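Local coordinates for hypothetical sugar ABC-transporter sugar binding protein (Arthrobacter globiformis, PDB 7BVT) that binds cyclic alpha-maltosyl-1,6-maltose and probably delivers it to an ABC transporter for uptake, at residues Gln386-Glu389 against Lys390-Gly394; Val235-Asp239 against Ser240-Pro244. All coordinates share one frame; numbering follows the deposited sequence.

Contact 1: residues Gln386-Glu389 against Lys390-Gly394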
ATOM      1  N   GLN A 386      12.415 -12.007  -8.231  1.00 21.25           N
ATOM      2  CA  GLN A 386      13.420 -13.097  -8.304  1.00 23.35           C
ATOM      3  C   GLN A 386      14.646 -12.630  -9.083  1.00 22.82           C
ATOM      4  O   GLN A 386      15.760 -13.054  -8.758  1.00 22.99           O
ATOM      5  CB  GLN A 386      12.785 -14.380  -8.839  1.00 26.04           C
ATOM      6  CG  GLN A 386      11.886 -14.991  -7.776  1.00 31.21           C
ATOM      7  CD  GLN A 386      11.163 -16.216  -8.269  1.00 40.66           C
ATOM      8  OE1 GLN A 386      10.851 -16.342  -9.460  1.00 42.44           O
ATOM      9  NE2 GLN A 386      10.858 -17.090  -7.320  1.00 40.10           N
ATOM     10  N   GLU A 387      14.477 -11.814 -10.103  1.00 19.78           N
ATOM     11  CA  GLU A 387      15.624 -11.379 -10.908  1.00 20.83           C
ATOM     12  C   GLU A 387      16.369 -10.314 -10.125  1.00 23.84           C
ATOM     13  O   GLU A 387      17.607 -10.311 -10.137  1.00 21.06           O
ATOM     14  CB  GLU A 387      15.224 -10.897 -12.286  1.00 22.96           C
ATOM     15  CG  GLU A 387      14.689 -11.993 -13.165  1.00 24.30           C
ATOM     16  CD  GLU A 387      15.695 -13.043 -13.599  1.00 32.27           C
ATOM     17  OE1 GLU A 387      16.870 -12.958 -13.206  1.00 27.70           O
ATOM     18  OE2 GLU A 387      15.303 -13.940 -14.412  1.00 39.56           O
ATOM     19  N   ILE A 388      15.634  -9.401  -9.499  1.00 21.32           N
ATOM     20  CA  ILE A 388      16.327  -8.277  -8.817  1.00 20.13           C
ATOM     21  C   ILE A 388      17.120  -8.866  -7.652  1.00 19.60           C
ATOM     22  O   ILE A 388      18.175  -8.335  -7.362  1.00 20.61           O
ATOM     23  CB  ILE A 388      15.306  -7.218  -8.354  1.00 20.21           C
ATOM     24  CG1 ILE A 388      14.625  -6.536  -9.550  1.00 20.93           C
ATOM     25  CG2 ILE A 388      15.941  -6.198  -7.424  1.00 21.82           C
ATOM     26  CD1 ILE A 388      15.499  -5.683 -10.418  1.00 24.24           C
ATOM     27  N   GLU A 389      16.593  -9.864  -6.969  1.00 20.25           N
ATOM     28  CA  GLU A 389      17.239 -10.438  -5.773  1.00 22.87           C
ATOM     29  C   GLU A 389      18.642 -10.963  -6.129  1.00 24.31           C
ATOM     30  O   GLU A 389      19.524 -10.948  -5.280  1.00 24.46           O
ATOM     31  CB  GLU A 389      16.368 -11.547  -5.201  1.00 21.83           C
ATOM     32  CG  GLU A 389      17.020 -12.182  -4.001  1.00 23.63           C
ATOM     33  CD  GLU A 389      16.148 -13.099  -3.187  1.00 25.92           C
ATOM     34  OE1 GLU A 389      15.004 -13.323  -3.608  1.00 29.37           O
ATOM     35  OE2 GLU A 389      16.583 -13.524  -2.079  1.00 31.08           O
ATOM     36  N   LYS A 390      18.846 -11.375  -7.374  1.00 23.66           N
ATOM     37  CA  LYS A 390      20.173 -11.895  -7.783  1.00 25.10           C
ATOM     38  C   LYS A 390      21.209 -10.775  -7.630  1.00 25.92           C
ATOM     39  O   LYS A 390      22.330 -11.067  -7.217  1.00 23.83           O
ATOM     40  CB  LYS A 390      20.078 -12.458  -9.201  1.00 27.05           C
ATOM     41  CG  LYS A 390      19.116 -13.632  -9.295  1.00 27.36           C
ATOM     42  CD  LYS A 390      19.220 -14.336 -10.620  1.00 33.52           C
ATOM     43  CE  LYS A 390      18.041 -15.267 -10.823  1.00 38.22           C
ATOM     44  NZ  LYS A 390      17.876 -15.628 -12.247  1.00 38.35           N
ATOM     45  N   ALA A 391      20.872  -9.526  -7.950  1.00 24.17           N
ATOM     46  CA  ALA A 391      21.803  -8.388  -7.739  1.00 24.03           C
ATOM     47  C   ALA A 391      21.966  -8.145  -6.243  1.00 25.41           C
ATOM     48  O   ALA A 391      23.101  -7.919  -5.808  1.00 23.33           O
ATOM     49  CB  ALA A 391      21.326  -7.162  -8.426  1.00 23.55           C
ATOM     50  N   LEU A 392      20.909  -8.202  -5.462  1.00 23.07           N
ATOM     51  CA  LEU A 392      20.993  -7.944  -3.992  1.00 22.28           C
ATOM     52  C   LEU A 392      21.889  -9.017  -3.353  1.00 24.98           C
ATOM     53  O   LEU A 392      22.657  -8.729  -2.373  1.00 24.36           O
ATOM     54  CB  LEU A 392      19.573  -7.928  -3.404  1.00 22.60           C
ATOM     55  CG  LEU A 392      18.561  -7.036  -4.123  1.00 20.50           C
ATOM     56  CD1 LEU A 392      17.245  -7.039  -3.381  1.00 19.34           C
ATOM     57  CD2 LEU A 392      19.099  -5.627  -4.323  1.00 21.63           C
ATOM     58  N   ALA A 393      21.877 -10.233  -3.919  1.00 25.28           N
ATOM     59  CA  ALA A 393      22.598 -11.387  -3.340  1.00 27.12           C
ATOM     60  C   ALA A 393      24.065 -11.369  -3.788  1.00 29.21           C
ATOM     61  O   ALA A 393      24.842 -12.252  -3.320  1.00 30.15           O
ATOM     62  CB  ALA A 393      21.885 -12.708  -3.693  1.00 26.54           C
ATOM     63  N   GLY A 394      24.457 -10.463  -4.679  1.00 26.13           N
ATOM     64  CA  GLY A 394      25.814 -10.363  -5.233  1.00 29.72           C
ATOM     65  C   GLY A 394      26.063 -11.299  -6.408  1.00 32.80           C
ATOM     66  O   GLY A 394      27.235 -11.419  -6.811  1.00 33.01           O
TER
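Glu387 and Lys390, one helical turn apart, form a salt bridge, with Glu387 OE1 3.0 Å from Lys390 NZ. The ammonium comes down on OE1 from above the carboxylate plane, 45° out of it. The two side chains run alongside each other in the same direction, but Glu387 folds at its second torsion while Lys390 stays extended beyond CG, and this brings the shorter acid level with the end of the lysine. Lys390 is exposed, whereas Glu387 also touches Ala404 and Ala405 of helix 398-415. The aliphatic part of Lys390 lies along the backbone on its way there, CG passing 3.4 Å from Gln386 O. The carboxylate of Glu389 finds its partners outside residues 386-394: with CG anti to the backbone N (chi1 178°) and the chain extended, OE1 accepts from Ala190 N and OE2 is hydrogen-bonded to Tyr245 OH, so both oxygens are satisfied.

On the buried side the contact is apolar. Ile388 CG2 faces Leu392 CG at 4.3 Å, and both side chains reach Leu231 of helix 225-239 and Leu197 of helix 195-207. Ala391 turns to Ala401 of helix 398-415.

Backbone bonds close the last turns. Leu392 N bonds weakly to Ile388 O at 3.3 Å, and Ala391 N also reaches that oxygen in a weak bond. Ala393 N gives a shorter bond to Glu389 O, 2.8 Å, arriving nearly head-on to the carbonyl (C=O...N 160°). Gly394 N then bonds to Ala391 O at 3.1 Å as its phi turns positive. This glycine-ended termination is a Schellman motif, here finishing helix 377-392 of a bacterial solute-binding protein, with the chain leading on to helix 398-415.

Contact 2: residues Val235-Asp239 against Ser240-Pro244; sequences VDLID and SGVSP
A helix C-terminus with a glycine at the turn joins Leu237 and Ile238, in the last turn of helix 225-239, to the loop that folds back against them. Gly241, the first residue to leave helical angles, has positive phi (81°), and its N bonds to Ile238 O at 2.9 Å. The preceding turn is closed by Ser240 N on Asp236 O (3.1 Å), while Ser243 N approaches Leu237 O from well above the carbonyl plane at 3.0 Å. Ser240 OG, placed between its own backbone N and carbonyl carbon (chi1 63°), lies near two carbonyl oxygens, 2.9 Å from Leu237 O and 3.2 Å from Asp236 O.

The side chains follow the returning loop. Leu237 CD2 meets Val242 CG1 at 3.9 Å, the two chains slanting across each other, and Leu237 CB rests on Ser243 OG, which is itself bonded to Tyr184 O. Replacing Leu237 with an alanine would probably open a gap against Val242 and against Leu168 of helix 165-179. Ile238 CA points a C-H at Ser243 O, 3.2 Å away, and CG1 of the same isoleucine packs on that oxygen. The exchange is thus mutual: Leu237 O and Ile238 O, at the end of the helix, are met by Ser243 N and Gly241 N of the loop, while Ile238 of the helix lies against the loop carbonyl Ser243 O.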
ATOM      1  N   VAL A 235      22.052  -1.768  -3.966  1.00 17.57           N
ATOM      2  CA  VAL A 235      23.290  -2.603  -4.012  1.00 18.90           C
ATOM      3  C   VAL A 235      24.402  -1.900  -3.222  1.00 20.29           C
ATOM      4  O   VAL A 235      25.161  -2.581  -2.492  1.00 21.61           O
ATOM      5  CB  VAL A 235      23.698  -2.907  -5.456  1.00 19.71           C
ATOM      6  CG1 VAL A 235      25.090  -3.512  -5.532  1.00 19.66           C
ATOM      7  CG2 VAL A 235      22.672  -3.819  -6.102  1.00 21.53           C
ATOM      8  N   ASP A 236      24.414  -0.573  -3.266  1.00 18.58           N
ATOM      9  CA  ASP A 236      25.423   0.213  -2.515  1.00 19.90           C
ATOM     10  C   ASP A 236      25.203   0.045  -1.024  1.00 19.43           C
ATOM     11  O   ASP A 236      26.193  -0.071  -0.288  1.00 22.12           O
ATOM     12  CB  ASP A 236      25.429   1.696  -2.849  1.00 19.20           C
ATOM     13  CG  ASP A 236      25.992   2.015  -4.214  1.00 22.01           C
ATOM     14  OD1 ASP A 236      26.547   1.121  -4.838  1.00 22.70           O
ATOM     15  OD2 ASP A 236      25.830   3.167  -4.644  1.00 22.93           O
ATOM     16  N   LEU A 237      23.961   0.100  -0.556  1.00 18.69           N
ATOM     17  CA  LEU A 237      23.611  -0.128   0.880  1.00 20.86           C
ATOM     18  C   LEU A 237      24.071  -1.522   1.313  1.00 20.83           C
ATOM     19  O   LEU A 237      24.626  -1.656   2.408  1.00 22.08           O
ATOM     20  CB  LEU A 237      22.102   0.051   1.116  1.00 18.96           C
ATOM     21  CG  LEU A 237      21.636   1.501   1.051  1.00 19.93           C
ATOM     22  CD1 LEU A 237      20.127   1.583   0.868  1.00 18.39           C
ATOM     23  CD2 LEU A 237      22.040   2.228   2.340  1.00 20.29           C
ATOM     24  N   ILE A 238      23.837  -2.541   0.484  1.00 21.29           N
ATOM     25  CA  ILE A 238      24.175  -3.942   0.844  1.00 20.94           C
ATOM     26  C   ILE A 238      25.703  -4.089   0.851  1.00 22.06           C
ATOM     27  O   ILE A 238      26.204  -4.674   1.850  1.00 23.42           O
ATOM     28  CB  ILE A 238      23.534  -4.900  -0.158  1.00 21.83           C
ATOM     29  CG1 ILE A 238      22.016  -4.871  -0.036  1.00 21.12           C
ATOM     30  CG2 ILE A 238      24.111  -6.300   0.023  1.00 22.91           C
ATOM     31  CD1 ILE A 238      21.284  -5.508  -1.228  1.00 22.81           C
ATOM     32  N   ASP A 239      26.372  -3.563  -0.176  1.00 22.31           N
ATOM     33  CA  ASP A 239      27.836  -3.738  -0.410  1.00 25.67           C
ATOM     34  C   ASP A 239      28.561  -3.076   0.760  1.00 27.04           C
ATOM     35  O   ASP A 239      29.603  -3.616   1.180  1.00 23.75           O
ATOM     36  CB  ASP A 239      28.308  -3.188  -1.768  1.00 29.95           C
ATOM     37  CG  ASP A 239      28.047  -4.119  -2.958  1.00 39.86           C
ATOM     38  OD1 ASP A 239      27.637  -5.301  -2.736  1.00 40.57           O
ATOM     39  OD2 ASP A 239      28.185  -3.631  -4.116  1.00 45.74           O
ATOM     40  N   SER A 240      28.052  -1.941   1.264  1.00 24.91           N
ATOM     41  CA  SER A 240      28.689  -1.211   2.411  1.00 23.40           C
ATOM     42  C   SER A 240      28.511  -1.990   3.712  1.00 24.09           C
ATOM     43  O   SER A 240      29.148  -1.584   4.706  1.00 27.14           O
ATOM     44  CB  SER A 240      28.155   0.181   2.531  1.00 26.37           C
ATOM     45  OG  SER A 240      26.758   0.191   2.817  1.00 24.93           O
ATOM     46  N   GLY A 241      27.587  -2.958   3.779  1.00 21.13           N
ATOM     47  CA  GLY A 241      27.145  -3.576   5.035  1.00 22.03           C
ATOM     48  C   GLY A 241      26.114  -2.776   5.817  1.00 21.86           C
ATOM     49  O   GLY A 241      25.660  -3.296   6.864  1.00 21.54           O
ATOM     50  N   VAL A 242      25.753  -1.571   5.337  1.00 19.69           N
ATOM     51  CA  VAL A 242      24.698  -0.754   6.035  1.00 21.53           C
ATOM     52  C   VAL A 242      23.371  -1.511   6.039  1.00 21.18           C
ATOM     53  O   VAL A 242      22.676  -1.493   7.074  1.00 21.75           O
ATOM     54  CB  VAL A 242      24.569   0.650   5.448  1.00 22.37           C
ATOM     55  CG1 VAL A 242      23.314   1.348   5.967  1.00 19.71           C
ATOM     56  CG2 VAL A 242      25.811   1.476   5.723  1.00 22.34           C
ATOM     57  N   SER A 243      23.052  -2.212   4.949  1.00 21.64           N
ATOM     58  CA  SER A 243      21.792  -2.988   4.782  1.00 23.32           C
ATOM     59  C   SER A 243      22.099  -4.417   4.345  1.00 23.98           C
ATOM     60  O   SER A 243      22.089  -4.678   3.148  1.00 22.98           O
ATOM     61  CB  SER A 243      20.952  -2.318   3.703  1.00 20.16           C
ATOM     62  OG  SER A 243      20.739  -0.964   4.054  1.00 19.72           O
ATOM     63  N   PRO A 244      22.493  -5.344   5.239  1.00 23.73           N
ATOM     64  CA  PRO A 244      22.910  -6.649   4.762  1.00 25.62           C
ATOM     65  C   PRO A 244      21.812  -7.360   3.985  1.00 23.03           C
ATOM     66  O   PRO A 244      20.659  -7.226   4.280  1.00 22.60           O
ATOM     67  CB  PRO A 244      23.284  -7.419   6.044  1.00 26.31           C
ATOM     68  CG  PRO A 244      23.682  -6.323   6.998  1.00 28.56           C
ATOM     69  CD  PRO A 244      22.730  -5.181   6.687  1.00 26.39           C
TER

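Overall arrangement
Contact 2 comes first along the chain, ending helix 225-239 before the loop toward strand 258-262; contact 1 ends helix 377-392 much later. Their centres are nevertheless only about 13 Å apart, on the same side of the chain's centre, and the two helix ends touch: Leu392 CB packs on Ile238 CD1 at 3.7 Å. Helices distant in sequence are thereby packed against each other, with helices 195-207 and 398-415 touching contact 1 and helix 165-179 touching contact 2. Neither contact includes a residue of the glycan pocket, but Glu389 has its side chain about 12 Å from a bound glucose unit, and helix 195-207 itself carries pocket residues.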